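Local coordinates for ErfK/YbiS/YcfS/YnhG family protein (Xylanimonas cellulosilytica, PDB 4LPQ), which probably acts as an L,D-transpeptidase that cross-links peptidoglycan during cell wall synthesis, this chain carrying its putative peptidoglycan-binding and catalytic domains, at residues Asn110-Asn115 with Ile172-Ser178; Pro131-Val137 with Gly201-Tyr207; Leu149-Met154 with Ser178-Arg183. One frame throughout, in Å; residues are numbered along the deposited sequence.

From the N terminus, the chain passes through 110-115, 131-137 and 149-154 before meeting their partners. The first to close is contact 1, when 172-178 returns to 110-115. Contact 3 follows at once, its second segment sharing S178 with contact 1 and pairing with 149-154. Contact 2 closes last, at the C terminus, and contact 3 is nested inside its loop, while contact 1 crosses both. Contact 2 joins two strands of the main sheet, and L206 packs on V182 of contact 3. Contacts 1 and 3 tie two loops round the segment that carries the predicted nucleophile C181, and S112 O is probably hydrogen-bonded to R183 N between them.

Contact 1 of 3, residues Asn110-Asn115 with Ile172-Ser178; sequences NASSGN and IPTYPAS
The side-chain amide of N110 has the carbonyl of I172 almost in its plane, with ND2 giving a hydrogen bond of 3.0 Å to I172 O. The bond is bent, 130° at the hydrogen, and the donor stands above the carbonyl plane. At the other end of the same amide, OD1 takes a hydrogen bond from K54 of helix 43-56, so asparagine suits a place that must both donate and accept. The second flat group, the Y175 ring, has P173 CG over one face, toward the rim. I172 slides past N110 in the opposite direction, and the CG2 methyl of its beta-branched side chain rests on the A111 backbone, 3.5 Å from A111 C. P173 also meets S112, its CD lying 3.7 Å from S112 OG. That hydroxyl, turned anti to the backbone N (chi1 -178°), reaches across and donates to Y175 O at 2.8 Å.

In this YkuD-type catalytic domain the loop 172-178 leads straight into the segment bearing the predicted nucleophile C181, and a single beta bridge between G114 and S178 fastens its end. S178 N donates to S113 O at 2.9 Å, while N115 N returns a bond to S178 O at 3.0 Å. Between these two, G114 CA adds a C-H...O contact to the same S178 oxygen. P176, whose ring nitrogen carries no hydrogen, presses its CB between the carbonyls of S113 and G114, 3.3 Å from S113 O. The small S178 side chain fits close to the opposing backbone and turns its OG to C181 O; S113 OG is held by Q95 and N115 OD1 by E117 N.

Contact 2 of 3, residues Pro131-Val137 with Gly201-Tyr207; sequences PRGDFAV and GTRVLLY
P131 O faces the side chain of L206, 3.5 Å from L206 CB, at the entrance to an antiparallel strand pair in the mixed sheet of the YkuD-type catalytic domain. Strand 203-206 pairs here with 133-136 and, along its other edge, runs parallel to 86-91. The P131 oxygen is buried among the L206 carbons and has no polar partner. R132 sends an extended chain to the end of the protein, where NH1 forms a salt bridge with the C-terminal OXT of Y207; D93 shares the same nitrogen, so the arginine joins two negative groups. G133 and L206 make a hydrogen-bonded pair, G133 O accepting from L206 N at 2.9 Å. At the G133 phi of 146° a CB would run into the carbonyl oxygen of R132 and meet the F135 ring, which calls for glycine.

D134 lies on the face shared with A136, R203 and L205. Its carboxylate is gripped side-on by R203: NE gives to OD1 at 2.9 Å, nearly straight, and NH2 to OD2. The extended R203 chain, with CG anti to the backbone N (chi1 -173°), lays the guanidinium within 17° of the carboxylate plane, and L205 CD2 lies over one guanidinium face, toward the rim. F135, on the other face of the sheet, pairs with V204 through two backbone bonds and presents its ring edge to L206, F135 CD2 coming 3.5 Å from L206 CD1. These side chains cross at about a right angle. A136 and R203 form a non-hydrogen-bonded pair, and A136 CA meets T202 O at 3.2 Å in a C-H...O contact. At V137 pairing goes on beyond the start of strand 203-206: N donates to T202 O, O accepts from G201 N at 2.8 Å, and V137 CG2 rests 3.8 Å from V204 CG2.

Contact 3 of 3, residues Leu149-Met154 with Ser178-Arg183; sequences LELGDM and SHGCVR
The carboxylate of E150, buried, serves backbone N-H groups: OE1 accepts from H179 N at 2.9 Å through its syn lone pair, and OE2 accepts from C181 N at 2.8 Å, met from above the carboxylate plane. The bend in the glutamate chain (chi2 -62°) brings both oxygens to this loop, and R183 NH2 adds a long salt bridge to OE1. R183 itself is tied to S171 O through NH1.

The segment S178-H179-G180-C181 is the SHGC signature of L,D-transpeptidases, and C181 is the predicted nucleophile. At G180, phi 139°, a CB would be jammed against the carbonyl oxygen of H179, so glycine suits, and its N donates to S178 OG in an ST turn. The H179 ring meets the other segment by its edge: ND1 donates to L149 O at 2.8 Å, the oxygen lying in the ring plane, while L151 CG touches CE1 at 3.6 Å and Y119 stacks on the ring. C181 SG touches E150 CG at 3.8 Å, with L149 CD2 at 4.2 Å, SE of selenomethionine M154 at 4.1 Å, and the predicted proton donor/acceptor H167 packing against both C181 and M154.

Contact 1 of 3, residues Asn110-Asn115 with Ile172-Ser178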
loop_
_atom_site.group_PDB
_atom_site.type_symbol
_atom_site.label_atom_id
_atom_site.label_comp_id
_atom_site.label_asym_id
_atom_site.label_seq_id
_atom_site.Cartn_x
_atom_site.Cartn_y
_atom_site.Cartn_z
ATOM N N ASN A 110 0.124 2.085 0.506
ATOM C CA ASN A 110 -1.055 1.460 1.081
ATOM C C ASN A 110 -1.376 0.160 0.341
ATOM O O ASN A 110 -1.368 0.073 -0.870
ATOM C CB ASN A 110 -2.215 2.432 0.931
ATOM C CG ASN A 110 -3.486 1.944 1.598
ATOM O OD1 ASN A 110 -3.456 1.629 2.778
ATOM N ND2 ASN A 110 -4.566 1.865 0.824
ATOM N N ALA A 111 -1.691 -0.902 1.135
ATOM C CA ALA A 111 -1.953 -2.238 0.611
ATOM C C ALA A 111 -3.204 -2.840 1.241
ATOM O O ALA A 111 -3.646 -2.418 2.317
ATOM C CB ALA A 111 -0.714 -3.157 0.805
ATOM N N SER A 112 -3.766 -3.891 0.600
ATOM C CA SER A 112 -4.797 -4.659 1.187
ATOM C C SER A 112 -4.647 -6.062 0.742
ATOM O O SER A 112 -4.555 -6.375 -0.437
ATOM C CB SER A 112 -6.174 -4.084 0.786
ATOM O OG SER A 112 -7.245 -4.788 1.392
ATOM N N SER A 113 -4.619 -6.991 1.729
ATOM C CA SER A 113 -4.400 -8.407 1.528
ATOM C C SER A 113 -5.603 -9.270 1.869
ATOM O O SER A 113 -6.698 -8.745 1.944
ATOM C CB SER A 113 -3.117 -8.843 2.225
ATOM O OG SER A 113 -3.287 -8.762 3.642
ATOM N N GLY A 114 -5.423 -10.575 2.032
ATOM C CA GLY A 114 -6.561 -11.459 2.151
ATOM C C GLY A 114 -7.410 -11.265 3.388
ATOM O O GLY A 114 -6.871 -11.062 4.458
ATOM N N ASN A 115 -8.699 -11.350 3.206
ATOM C CA ASN A 115 -9.623 -11.164 4.313
ATOM C C ASN A 115 -9.818 -12.329 5.292
ATOM O O ASN A 115 -10.493 -12.131 6.264
ATOM C CB ASN A 115 -10.950 -10.626 3.819
ATOM C CG ASN A 115 -11.766 -11.632 3.101
ATOM O OD1 ASN A 115 -11.512 -12.821 3.090
ATOM N ND2 ASN A 115 -12.849 -11.143 2.604
ATOM N N ILE A 172 -8.393 -0.252 -2.523
ATOM C CA ILE A 172 -7.364 -0.684 -1.575
ATOM C C ILE A 172 -7.794 -0.119 -0.203
ATOM O O ILE A 172 -7.299 0.936 0.205
ATOM C CB ILE A 172 -5.977 -0.245 -1.989
ATOM C CG1 ILE A 172 -5.678 -0.571 -3.435
ATOM C CG2 ILE A 172 -4.972 -0.925 -1.098
ATOM C CD1 ILE A 172 -5.929 0.592 -4.377
ATOM N N PRO A 173 -8.702 -0.834 0.482
ATOM C CA PRO A 173 -9.267 -0.253 1.658
ATOM C C PRO A 173 -8.382 -0.394 2.910
ATOM O O PRO A 173 -7.270 -0.926 2.842
ATOM C CB PRO A 173 -10.500 -1.024 1.865
ATOM C CG PRO A 173 -10.439 -2.166 1.074
ATOM C CD PRO A 173 -9.423 -2.046 0.069
ATOM N N THR A 174 -8.858 0.143 4.013
ATOM C CA THR A 174 -8.156 0.131 5.241
ATOM C C THR A 174 -8.180 -1.170 6.045
ATOM O O THR A 174 -7.593 -1.247 7.122
ATOM C CB THR A 174 -8.630 1.245 6.146
ATOM O OG1 THR A 174 -10.015 1.045 6.422
ATOM C CG2 THR A 174 -8.412 2.639 5.603
ATOM N N TYR A 175 -8.845 -2.166 5.508
ATOM C CA TYR A 175 -8.863 -3.512 6.050
ATOM C C TYR A 175 -8.505 -4.476 4.941
ATOM O O TYR A 175 -8.577 -4.136 3.752
ATOM C CB TYR A 175 -10.293 -3.802 6.609
ATOM C CG TYR A 175 -11.397 -3.733 5.580
ATOM C CD1 TYR A 175 -11.762 -4.815 4.839
ATOM C CD2 TYR A 175 -12.040 -2.538 5.301
ATOM C CE1 TYR A 175 -12.739 -4.754 3.880
ATOM C CE2 TYR A 175 -13.026 -2.448 4.303
ATOM C CZ TYR A 175 -13.399 -3.591 3.610
ATOM O OH TYR A 175 -14.373 -3.515 2.655
ATOM N N PRO A 176 -8.096 -5.681 5.325
ATOM C CA PRO A 176 -7.774 -6.728 4.314
ATOM C C PRO A 176 -9.029 -7.172 3.598
ATOM O O PRO A 176 -9.942 -7.691 4.232
ATOM C CB PRO A 176 -7.097 -7.782 5.109
ATOM C CG PRO A 176 -7.113 -7.382 6.502
ATOM C CD PRO A 176 -7.821 -6.143 6.683
ATOM N N ALA A 177 -9.082 -7.005 2.281
ATOM C CA ALA A 177 -10.307 -7.159 1.536
ATOM C C ALA A 177 -10.214 -8.202 0.406
ATOM O O ALA A 177 -11.240 -8.420 -0.276
ATOM C CB ALA A 177 -10.704 -5.828 0.915
ATOM N N SER A 178 -9.020 -8.736 0.141
ATOM C CA SER A 178 -8.827 -9.607 -1.017
ATOM C C SER A 178 -9.117 -11.066 -0.777
ATOM O O SER A 178 -9.370 -11.491 0.333
ATOM C CB SER A 178 -7.427 -9.391 -1.596
ATOM O OG SER A 178 -6.505 -10.134 -0.879
#

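Contact 2 of 3, residues Pro131-Val137 with Gly201-Tyr207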
loop_
_atom_site.group_PDB
_atom_site.type_symbol
_atom_site.label_atom_id
_atom_site.label_comp_id
_atom_site.label_asym_id
_atom_site.label_seq_id
_atom_site.Cartn_x
_atom_site.Cartn_y
_atom_site.Cartn_z
ATOM N N PRO A 131 -0.157 -15.706 2.268
ATOM C CA PRO A 131 0.852 -16.430 2.987
ATOM C C PRO A 131 1.957 -15.545 3.545
ATOM O O PRO A 131 2.340 -14.577 2.939
ATOM C CB PRO A 131 1.472 -17.362 1.926
ATOM C CG PRO A 131 1.152 -16.723 0.645
ATOM C CD PRO A 131 -0.129 -15.970 0.839
ATOM N N ARG A 132 2.422 -15.891 4.710
ATOM C CA ARG A 132 3.571 -15.326 5.339
ATOM C C ARG A 132 4.791 -16.123 4.929
ATOM O O ARG A 132 4.742 -17.358 4.763
ATOM C CB ARG A 132 3.473 -15.325 6.863
ATOM C CG ARG A 132 2.479 -14.319 7.345
ATOM C CD ARG A 132 2.138 -14.375 8.842
ATOM N NE ARG A 132 0.750 -13.790 8.972
ATOM C CZ ARG A 132 0.216 -12.613 9.437
ATOM N NH1 ARG A 132 0.769 -11.413 10.088
ATOM N NH2 ARG A 132 -1.063 -12.577 9.184
ATOM N N GLY A 133 5.902 -15.438 4.717
ATOM C CA GLY A 133 7.126 -16.087 4.313
ATOM C C GLY A 133 7.987 -15.296 3.408
ATOM O O GLY A 133 7.840 -14.105 3.280
ATOM N N ASP A 134 9.019 -15.998 2.869
ATOM C CA ASP A 134 10.059 -15.360 2.150
ATOM C C ASP A 134 10.058 -15.928 0.719
ATOM O O ASP A 134 10.445 -17.094 0.556
ATOM C CB ASP A 134 11.329 -15.682 2.891
ATOM C CG ASP A 134 12.405 -14.778 2.722
ATOM O OD1 ASP A 134 12.552 -14.174 1.699
ATOM O OD2 ASP A 134 13.261 -14.755 3.708
ATOM N N PHE A 135 9.604 -15.122 -0.214
ATOM C CA PHE A 135 9.297 -15.544 -1.562
ATOM C C PHE A 135 10.042 -14.678 -2.570
ATOM O O PHE A 135 10.909 -13.855 -2.175
ATOM C CB PHE A 135 7.781 -15.456 -1.806
ATOM C CG PHE A 135 7.005 -16.230 -0.844
ATOM C CD1 PHE A 135 6.926 -17.601 -0.876
ATOM C CD2 PHE A 135 6.248 -15.609 0.188
ATOM C CE1 PHE A 135 6.224 -18.324 0.097
ATOM C CE2 PHE A 135 5.522 -16.347 1.088
ATOM C CZ PHE A 135 5.505 -17.710 1.053
ATOM N N ALA A 136 9.800 -14.827 -3.856
ATOM C CA ALA A 136 10.443 -14.030 -4.880
ATOM C C ALA A 136 9.493 -13.906 -6.064
ATOM O O ALA A 136 8.751 -14.806 -6.374
ATOM C CB ALA A 136 11.759 -14.702 -5.335
ATOM N N VAL A 137 9.573 -12.744 -6.721
ATOM C CA VAL A 137 8.869 -12.565 -7.967
ATOM C C VAL A 137 9.365 -13.594 -8.976
ATOM O O VAL A 137 10.595 -13.643 -9.226
ATOM C CB VAL A 137 9.043 -11.137 -8.524
ATOM C CG1 VAL A 137 8.381 -10.987 -9.860
ATOM C CG2 VAL A 137 8.554 -10.090 -7.517
ATOM N N GLY A 201 12.956 -12.184 -9.742
ATOM C CA GLY A 201 13.930 -12.581 -8.765
ATOM C C GLY A 201 13.888 -11.744 -7.493
ATOM O O GLY A 201 14.492 -12.106 -6.485
ATOM N N THR A 202 13.188 -10.599 -7.517
ATOM C CA THR A 202 13.142 -9.722 -6.348
ATOM C C THR A 202 12.498 -10.456 -5.182
ATOM O O THR A 202 11.381 -10.974 -5.282
ATOM C CB THR A 202 12.398 -8.427 -6.662
ATOM O OG1 THR A 202 13.003 -7.703 -7.722
ATOM C CG2 THR A 202 12.291 -7.532 -5.459
ATOM N N ARG A 203 13.141 -10.352 -4.008
ATOM C CA ARG A 203 12.617 -10.912 -2.774
ATOM C C ARG A 203 11.297 -10.223 -2.403
ATOM O O ARG A 203 11.231 -8.986 -2.372
ATOM C CB ARG A 203 13.636 -10.740 -1.657
ATOM C CG ARG A 203 13.327 -11.405 -0.344
ATOM C CD ARG A 203 14.441 -11.090 0.622
ATOM N NE ARG A 203 14.284 -11.814 1.848
ATOM C CZ ARG A 203 14.904 -11.537 2.985
ATOM N NH1 ARG A 203 15.744 -10.497 3.020
ATOM N NH2 ARG A 203 14.698 -12.280 4.049
ATOM N N VAL A 204 10.359 -11.018 -1.953
ATOM C CA VAL A 204 9.084 -10.532 -1.445
ATOM C C VAL A 204 8.913 -11.224 -0.099
ATOM O O VAL A 204 8.756 -12.435 -0.020
ATOM C CB VAL A 204 7.866 -10.875 -2.350
ATOM C CG1 VAL A 204 6.559 -10.318 -1.739
ATOM C CG2 VAL A 204 8.107 -10.264 -3.715
ATOM N N LEU A 205 8.941 -10.431 0.979
ATOM C CA LEU A 205 8.930 -10.923 2.328
ATOM C C LEU A 205 7.640 -10.491 3.015
ATOM O O LEU A 205 7.434 -9.273 3.106
ATOM C CB LEU A 205 10.191 -10.349 3.051
ATOM C CG LEU A 205 10.373 -10.626 4.468
ATOM C CD1 LEU A 205 10.596 -12.093 4.694
ATOM C CD2 LEU A 205 11.592 -9.823 5.005
ATOM N N LEU A 206 6.821 -11.414 3.500
ATOM C CA LEU A 206 5.512 -11.085 4.090
ATOM C C LEU A 206 5.551 -11.542 5.515
ATOM O O LEU A 206 5.960 -12.692 5.796
ATOM C CB LEU A 206 4.352 -11.697 3.387
ATOM C CG LEU A 206 4.220 -11.409 1.896
ATOM C CD1 LEU A 206 4.981 -12.453 1.052
ATOM C CD2 LEU A 206 2.749 -11.280 1.450
ATOM N N TYR A 207 5.099 -10.695 6.423
ATOM C CA TYR A 207 5.093 -11.076 7.871
ATOM C C TYR A 207 3.954 -10.412 8.608
ATOM O O TYR A 207 3.355 -9.443 8.073
ATOM C CB TYR A 207 6.393 -10.621 8.537
ATOM C CG TYR A 207 6.900 -9.261 8.155
ATOM C CD1 TYR A 207 6.423 -8.149 8.790
ATOM C CD2 TYR A 207 7.838 -9.082 7.188
ATOM C CE1 TYR A 207 6.888 -6.904 8.473
ATOM C CE2 TYR A 207 8.370 -7.860 6.861
ATOM C CZ TYR A 207 7.847 -6.732 7.504
ATOM O OH TYR A 207 8.350 -5.472 7.132
ATOM O OXT TYR A 207 3.598 -10.914 9.739
#

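Contact 3 of 3, residues Leu149-Met154 with Ser178-Arg183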
loop_
_atom_site.group_PDB
_atom_site.type_symbol
_atom_site.label_atom_id
_atom_site.label_comp_id
_atom_site.label_asym_id
_atom_site.label_seq_id
_atom_site.Cartn_x
_atom_site.Cartn_y
_atom_site.Cartn_z
ATOM N N LEU A 149 -7.515 -16.618 -8.311
ATOM C CA LEU A 149 -7.808 -16.333 -6.894
ATOM C C LEU A 149 -8.803 -15.204 -6.769
ATOM O O LEU A 149 -9.836 -15.316 -6.116
ATOM C CB LEU A 149 -6.502 -15.939 -6.120
ATOM C CG LEU A 149 -5.660 -17.066 -5.594
ATOM C CD1 LEU A 149 -5.042 -17.863 -6.766
ATOM C CD2 LEU A 149 -4.580 -16.434 -4.724
ATOM N N GLU A 150 -8.445 -14.065 -7.299
ATOM C CA GLU A 150 -9.220 -12.840 -7.165
ATOM C C GLU A 150 -10.418 -12.792 -8.102
ATOM O O GLU A 150 -10.303 -13.288 -9.217
ATOM C CB GLU A 150 -8.370 -11.597 -7.339
ATOM C CG GLU A 150 -7.147 -11.533 -6.417
ATOM C CD GLU A 150 -7.467 -11.510 -4.908
ATOM O OE1 GLU A 150 -8.428 -10.906 -4.536
ATOM O OE2 GLU A 150 -6.780 -12.236 -4.215
ATOM N N LEU A 151 -11.479 -12.125 -7.675
ATOM C CA LEU A 151 -12.656 -11.958 -8.537
ATOM C C LEU A 151 -12.549 -10.966 -9.639
ATOM O O LEU A 151 -13.113 -11.152 -10.745
ATOM C CB LEU A 151 -13.827 -11.572 -7.655
ATOM C CG LEU A 151 -14.391 -12.664 -6.795
ATOM C CD1 LEU A 151 -15.607 -12.175 -6.039
ATOM C CD2 LEU A 151 -14.771 -13.841 -7.729
ATOM N N GLY A 152 -11.885 -9.869 -9.378
ATOM C CA GLY A 152 -11.755 -8.863 -10.477
ATOM C C GLY A 152 -10.444 -9.103 -11.223
ATOM O O GLY A 152 -9.714 -10.124 -11.045
ATOM N N ASP A 153 -10.121 -8.171 -12.066
ATOM C CA ASP A 153 -8.858 -8.193 -12.798
ATOM C C ASP A 153 -7.759 -7.492 -11.967
ATOM O O ASP A 153 -8.020 -6.662 -11.084
ATOM C CB ASP A 153 -8.977 -7.525 -14.164
ATOM C CG ASP A 153 -9.833 -8.324 -15.140
ATOM O OD1 ASP A 153 -9.927 -9.568 -15.101
ATOM O OD2 ASP A 153 -10.415 -7.645 -15.973
HETATM N N MSE A 154 -6.547 -7.816 -12.311
HETATM C CA MSE A 154 -5.372 -7.359 -11.662
HETATM C C MSE A 154 -4.564 -6.540 -12.659
HETATM O O MSE A 154 -4.265 -6.950 -13.784
HETATM C CB MSE A 154 -4.459 -8.533 -11.267
HETATM C CG MSE A 154 -5.146 -9.445 -10.254
HETATM SE SE MSE A 154 -3.914 -10.884 -9.534
HETATM C CE MSE A 154 -3.598 -11.654 -11.176
ATOM N N SER A 178 -9.020 -8.736 0.141
ATOM C CA SER A 178 -8.827 -9.607 -1.017
ATOM C C SER A 178 -9.117 -11.066 -0.777
ATOM O O SER A 178 -9.370 -11.491 0.333
ATOM C CB SER A 178 -7.427 -9.391 -1.596
ATOM O OG SER A 178 -6.505 -10.134 -0.879
ATOM N N HIS A 179 -8.940 -11.862 -1.842
ATOM C CA HIS A 179 -8.930 -13.346 -1.704
ATOM C C HIS A 179 -7.563 -13.911 -1.431
ATOM O O HIS A 179 -7.376 -15.120 -1.397
ATOM C CB HIS A 179 -9.483 -14.030 -2.934
ATOM C CG HIS A 179 -10.933 -13.939 -3.046
ATOM N ND1 HIS A 179 -11.596 -14.469 -4.116
ATOM C CD2 HIS A 179 -11.885 -13.550 -2.183
ATOM C CE1 HIS A 179 -12.904 -14.351 -3.949
ATOM N NE2 HIS A 179 -13.111 -13.855 -2.752
ATOM N N GLY A 180 -6.582 -13.019 -1.200
ATOM C CA GLY A 180 -5.278 -13.449 -0.887
ATOM C C GLY A 180 -4.176 -12.662 -1.563
ATOM O O GLY A 180 -3.024 -12.610 -1.039
ATOM N N CYS A 181 -4.399 -12.115 -2.785
ATOM C CA CYS A 181 -3.350 -11.308 -3.370
ATOM C C CYS A 181 -3.207 -9.984 -2.590
ATOM O O CYS A 181 -4.057 -9.618 -1.765
ATOM C CB CYS A 181 -3.695 -11.024 -4.770
ATOM S SG CYS A 181 -3.522 -12.504 -5.839
ATOM N N VAL A 182 -2.099 -9.294 -2.869
ATOM C CA VAL A 182 -1.840 -8.017 -2.230
ATOM C C VAL A 182 -2.091 -6.905 -3.180
ATOM O O VAL A 182 -1.361 -6.756 -4.175
ATOM C CB VAL A 182 -0.400 -7.983 -1.685
ATOM C CG1 VAL A 182 -0.109 -6.663 -1.034
ATOM C CG2 VAL A 182 -0.176 -9.173 -0.706
ATOM N N ARG A 183 -3.085 -6.079 -2.936
ATOM C CA ARG A 183 -3.493 -4.985 -3.772
ATOM C C ARG A 183 -2.768 -3.676 -3.363
ATOM O O ARG A 183 -2.640 -3.418 -2.165
ATOM C CB ARG A 183 -5.020 -4.672 -3.549
ATOM C CG ARG A 183 -5.889 -5.795 -3.866
ATOM C CD ARG A 183 -7.275 -5.293 -3.477
ATOM N NE ARG A 183 -8.145 -6.309 -3.802
ATOM C CZ ARG A 183 -9.414 -6.255 -3.595
ATOM N NH1 ARG A 183 -9.979 -5.127 -3.126
ATOM N NH2 ARG A 183 -10.060 -7.336 -3.872
#